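Local atomic coordinates of nonaheme cytochrome C (Desulfovibrio desulfuricans, PDB entry 1DUW), a protein that carries electrons through nine covalently attached heme c groups, probably in a pathway linked to hydrogenase. Residues 24-30 with 142-146. Sequence-based numbering, arbitrary orientation.
Sequences NPKGAAM and MQQGI. With HEC (heme c), chain C.
A single backbone oxygen, N24 O, is gripped from two directions: it closes a type I beta turn by accepting from G27 N, and it takes a second N-H from the side chain of Q143 on the facing helix. This cross-contact bond, 2.8 Å from Q143 NE2 to N24 O, is fairly straight (161° at the hydrogen) and lies both in the carbonyl plane and in the amide plane of the glutamine. A bend at the second torsion of Q143 (chi2 -60°) carries the amide nearer the turn. Such a bond shows how a turn docks on a helix through its main chain.

Inside the loop, N24 also works with its own amide. With CG anti to the backbone N (chi1 -155°), OD1 accepts from A28 N at 2.8 Å while ND2 donates to A28 O at 2.7 Å, the latter approaching from above the carbonyl plane. This paired grip fixes the amide's rotation.

Apolar contacts continue to one side of the Q143 bond, toward the heme. I146 CD1 meets N24 CB at 4.0 Å, the side chains crossing at about a right angle, and M142 ends with CE 3.6 Å from A29 CB. Just beyond, M30 N donates to the propionate oxygen O1A of heme c at 2.7 Å, and the bent M30 side chain lies over the porphyrin, with CG 3.3 Å from heme C4A, beside H131, an axial ligand of the heme iron. The contact joins the loop between strands 14-16 and 33-35 to the C-terminal part of helix 139-146, with P18 touching A29 and P32 touching M142.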
ATOM      1  N   ASN A  24       0.630 -26.676 -15.199  1.00 31.94           N
ATOM      2  CA  ASN A  24      -0.037 -26.485 -13.926  1.00 29.29           C
ATOM      3  C   ASN A  24      -1.475 -26.957 -13.926  1.00 28.11           C
ATOM      4  O   ASN A  24      -2.402 -26.161 -13.781  1.00 26.27           O
ATOM      5  CB  ASN A  24       0.009 -24.980 -13.634  1.00 27.14           C
ATOM      6  CG  ASN A  24      -0.083 -24.643 -12.165  1.00 27.54           C
ATOM      7  OD1 ASN A  24      -0.371 -25.508 -11.338  1.00 24.16           O
ATOM      8  ND2 ASN A  24       0.157 -23.370 -11.861  1.00 23.48           N
ATOM      9  N   PRO A  25      -1.674 -28.259 -14.078  1.00 31.96           N
ATOM     10  CA  PRO A  25      -3.028 -28.817 -14.160  1.00 30.66           C
ATOM     11  C   PRO A  25      -3.818 -28.636 -12.875  1.00 32.29           C
ATOM     12  O   PRO A  25      -5.051 -28.625 -12.881  1.00 33.14           O
ATOM     13  CB  PRO A  25      -2.786 -30.309 -14.423  1.00 29.45           C
ATOM     14  CG  PRO A  25      -1.409 -30.571 -13.928  1.00 31.82           C
ATOM     15  CD  PRO A  25      -0.628 -29.301 -14.140  1.00 33.61           C
ATOM     16  N   LYS A  26      -3.121 -28.495 -11.744  1.00 31.34           N
ATOM     17  CA  LYS A  26      -3.928 -28.341 -10.534  1.00 33.67           C
ATOM     18  C   LYS A  26      -4.140 -26.882 -10.188  1.00 33.66           C
ATOM     19  O   LYS A  26      -4.673 -26.552  -9.129  1.00 35.92           O
ATOM     20  CB  LYS A  26      -3.266 -29.074  -9.364  1.00 36.77           C
ATOM     21  CG  LYS A  26      -3.034 -30.553  -9.641  1.00 45.56           C
ATOM     22  CD  LYS A  26      -4.337 -31.331  -9.673  1.00 47.48           C
ATOM     23  CE  LYS A  26      -4.098 -32.835  -9.596  1.00 49.25           C
ATOM     24  NZ  LYS A  26      -3.282 -33.230  -8.414  1.00 47.97           N
ATOM     25  N   GLY A  27      -3.738 -25.956 -11.064  1.00 31.77           N
ATOM     26  CA  GLY A  27      -3.990 -24.576 -10.660  1.00 25.78           C
ATOM     27  C   GLY A  27      -3.244 -24.163  -9.409  1.00 23.36           C
ATOM     28  O   GLY A  27      -3.805 -23.394  -8.626  1.00 24.52           O
ATOM     29  N   ALA A  28      -2.009 -24.644  -9.237  1.00 21.07           N
ATOM     30  CA  ALA A  28      -1.203 -24.276  -8.079  1.00 20.44           C
ATOM     31  C   ALA A  28      -0.680 -22.870  -8.394  1.00 22.18           C
ATOM     32  O   ALA A  28       0.221 -22.734  -9.207  1.00 25.81           O
ATOM     33  CB  ALA A  28      -0.038 -25.195  -7.815  1.00 20.97           C
ATOM     34  N   ALA A  29      -1.299 -21.888  -7.765  1.00 25.35           N
ATOM     35  CA  ALA A  29      -0.969 -20.505  -8.037  1.00 23.53           C
ATOM     36  C   ALA A  29      -1.723 -19.543  -7.140  1.00 23.96           C
ATOM     37  O   ALA A  29      -2.642 -19.924  -6.416  1.00 22.70           O
ATOM     38  CB  ALA A  29      -1.407 -20.218  -9.473  1.00 20.26           C
ATOM     39  N   MET A  30      -1.296 -18.292  -7.261  1.00 23.35           N
ATOM     40  CA  MET A  30      -1.964 -17.205  -6.578  1.00 21.05           C
ATOM     41  C   MET A  30      -3.286 -16.989  -7.330  1.00 22.65           C
ATOM     42  O   MET A  30      -3.405 -17.416  -8.484  1.00 23.51           O
ATOM     43  CB  MET A  30      -1.225 -15.878  -6.619  1.00 19.91           C
ATOM     44  CG  MET A  30       0.132 -15.867  -5.954  1.00 19.79           C
ATOM     45  SD  MET A  30       0.036 -16.079  -4.172  1.00 26.25           S
ATOM     46  CE  MET A  30      -0.672 -14.484  -3.727  1.00 22.72           C
ATOM     47  N   MET A 142      -9.295 -20.867 -15.300  1.00 28.02           N
ATOM     48  CA  MET A 142      -7.958 -20.668 -14.750  1.00 24.76           C
ATOM     49  C   MET A 142      -6.962 -21.406 -15.635  1.00 24.81           C
ATOM     50  O   MET A 142      -5.919 -20.879 -16.012  1.00 25.72           O
ATOM     51  CB  MET A 142      -7.853 -21.177 -13.314  1.00 24.55           C
ATOM     52  CG  MET A 142      -6.400 -21.219 -12.839  1.00 23.71           C
ATOM     53  SD  MET A 142      -5.772 -19.561 -12.539  1.00 28.90           S
ATOM     54  CE  MET A 142      -4.401 -19.866 -11.437  1.00 28.59           C
ATOM     55  N   GLN A 143      -7.298 -22.655 -15.967  1.00 26.47           N
ATOM     56  CA  GLN A 143      -6.412 -23.432 -16.833  1.00 27.77           C
ATOM     57  C   GLN A 143      -6.175 -22.720 -18.165  1.00 25.65           C
ATOM     58  O   GLN A 143      -5.021 -22.588 -18.575  1.00 23.27           O
ATOM     59  CB  GLN A 143      -6.992 -24.830 -17.063  1.00 29.67           C
ATOM     60  CG  GLN A 143      -6.870 -25.735 -15.838  1.00 30.22           C
ATOM     61  CD  GLN A 143      -5.420 -25.927 -15.422  1.00 30.75           C
ATOM     62  OE1 GLN A 143      -4.572 -26.355 -16.203  1.00 28.76           O
ATOM     63  NE2 GLN A 143      -5.115 -25.594 -14.174  1.00 31.42           N
ATOM     64  N   GLN A 144      -7.217 -22.249 -18.841  1.00 25.58           N
ATOM     65  CA  GLN A 144      -7.107 -21.558 -20.133  1.00 25.56           C
ATOM     66  C   GLN A 144      -6.332 -20.253 -20.011  1.00 24.71           C
ATOM     67  O   GLN A 144      -5.487 -19.919 -20.842  1.00 23.27           O
ATOM     68  CB  GLN A 144      -8.497 -21.339 -20.723  1.00 30.04           C
ATOM     69  CG  GLN A 144      -9.264 -22.572 -21.166  1.00 35.23           C
ATOM     70  CD  GLN A 144     -10.632 -22.234 -21.736  1.00 43.93           C
ATOM     71  OE1 GLN A 144     -11.470 -21.577 -21.111  1.00 55.57           O
ATOM     72  NE2 GLN A 144     -10.887 -22.674 -22.965  1.00 54.40           N
ATOM     73  N   GLY A 145      -6.574 -19.481 -18.951  1.00 25.94           N
ATOM     74  CA  GLY A 145      -5.801 -18.247 -18.795  1.00 25.16           C
ATOM     75  C   GLY A 145      -4.328 -18.569 -18.635  1.00 26.29           C
ATOM     76  O   GLY A 145      -3.442 -17.922 -19.195  1.00 24.40           O
ATOM     77  N   ILE A 146      -4.040 -19.609 -17.846  1.00 23.65           N
ATOM     78  CA  ILE A 146      -2.643 -19.998 -17.665  1.00 24.20           C
ATOM     79  C   ILE A 146      -2.016 -20.313 -19.016  1.00 25.19           C
ATOM     80  O   ILE A 146      -0.888 -19.962 -19.331  1.00 32.55           O
ATOM     81  CB  ILE A 146      -2.510 -21.221 -16.735  1.00 27.92           C
ATOM     82  CG1 ILE A 146      -2.775 -20.960 -15.251  1.00 29.74           C
ATOM     83  CG2 ILE A 146      -1.127 -21.847 -16.921  1.00 32.34           C
ATOM     84  CD1 ILE A 146      -2.791 -22.190 -14.350  1.00 23.41           C
TER
HETATM   85 FE   HEC C 294       1.637 -11.119  -6.794  1.00 22.86          FE
HETATM   86  CHA HEC C 294       2.175 -12.739  -9.801  1.00 24.02           C
HETATM   87  CHB HEC C 294       2.772 -13.893  -5.081  1.00 23.51           C
HETATM   88  CHC HEC C 294       1.186  -9.472  -3.750  1.00 21.30           C
HETATM   89  CHD HEC C 294       0.595  -8.353  -8.483  1.00 19.78           C
HETATM   90  NA  HEC C 294       2.338 -12.941  -7.330  1.00 23.51           N
HETATM   91  C1A HEC C 294       2.460 -13.404  -8.617  1.00 23.46           C
HETATM   92  C2A HEC C 294       2.968 -14.753  -8.547  1.00 22.51           C
HETATM   93  C3A HEC C 294       3.135 -15.083  -7.225  1.00 24.59           C
HETATM   94  C4A HEC C 294       2.740 -13.925  -6.454  1.00 24.83           C
HETATM   95  CMA HEC C 294       3.810 -16.313  -6.653  1.00 17.25           C
HETATM   96  CAA HEC C 294       3.375 -15.539  -9.796  1.00 19.53           C
HETATM   97  CBA HEC C 294       2.210 -16.345 -10.387  1.00 18.56           C
HETATM   98  CGA HEC C 294       1.767 -17.465  -9.448  1.00 26.03           C
HETATM   99  O1A HEC C 294       0.578 -17.498  -9.076  1.00 23.02           O
HETATM  100  O2A HEC C 294       2.536 -18.447  -9.345  1.00 26.55           O
HETATM  101  NB  HEC C 294       1.922 -11.567  -4.836  1.00 22.30           N
HETATM  102  C1B HEC C 294       2.388 -12.781  -4.379  1.00 22.79           C
HETATM  103  C2B HEC C 294       2.421 -12.735  -2.934  1.00 22.13           C
HETATM  104  C3B HEC C 294       1.977 -11.503  -2.538  1.00 20.50           C
HETATM  105  C4B HEC C 294       1.665 -10.759  -3.753  1.00 21.27           C
HETATM  106  CMB HEC C 294       2.728 -13.971  -2.102  1.00 19.16           C
HETATM  107  CAB HEC C 294       1.754 -10.956  -1.150  1.00 18.96           C
HETATM  108  CBB HEC C 294       2.973 -11.077  -0.233  1.00 18.08           C
HETATM  109  NC  HEC C 294       1.022  -9.276  -6.244  1.00 23.61           N
HETATM  110  C1C HEC C 294       0.911  -8.843  -4.949  1.00 23.13           C
HETATM  111  C2C HEC C 294       0.407  -7.479  -4.998  1.00 24.69           C
HETATM  112  C3C HEC C 294       0.233  -7.138  -6.313  1.00 22.54           C
HETATM  113  C4C HEC C 294       0.619  -8.278  -7.112  1.00 22.64           C
HETATM  114  CMC HEC C 294       0.498  -6.607  -3.764  1.00 19.47           C
HETATM  115  CAC HEC C 294      -0.270  -5.825  -6.870  1.00 24.13           C
HETATM  116  CBC HEC C 294       0.524  -4.594  -6.485  1.00 21.45           C
HETATM  117  ND  HEC C 294       1.426 -10.631  -8.741  1.00 18.92           N
HETATM  118  C1D HEC C 294       0.554  -9.596  -9.101  1.00 19.68           C
HETATM  119  C2D HEC C 294       0.404  -9.707 -10.536  1.00 19.93           C
HETATM  120  C3D HEC C 294       0.884 -10.929 -10.920  1.00 20.44           C
HETATM  121  C4D HEC C 294       1.450 -11.563  -9.756  1.00 20.20           C
HETATM  122  CMD HEC C 294      -0.156  -8.635 -11.423  1.00 22.79           C
HETATM  123  CAD HEC C 294       0.780 -11.560 -12.305  1.00 17.60           C
HETATM  124  CBD HEC C 294      -0.582 -12.180 -12.592  1.00 16.65           C
HETATM  125  CGD HEC C 294      -0.817 -13.430 -11.756  1.00 23.74           C
HETATM  126  O1D HEC C 294      -0.216 -14.472 -12.068  1.00 26.83           O
HETATM  127  O2D HEC C 294      -1.648 -13.410 -10.839  1.00 24.41           O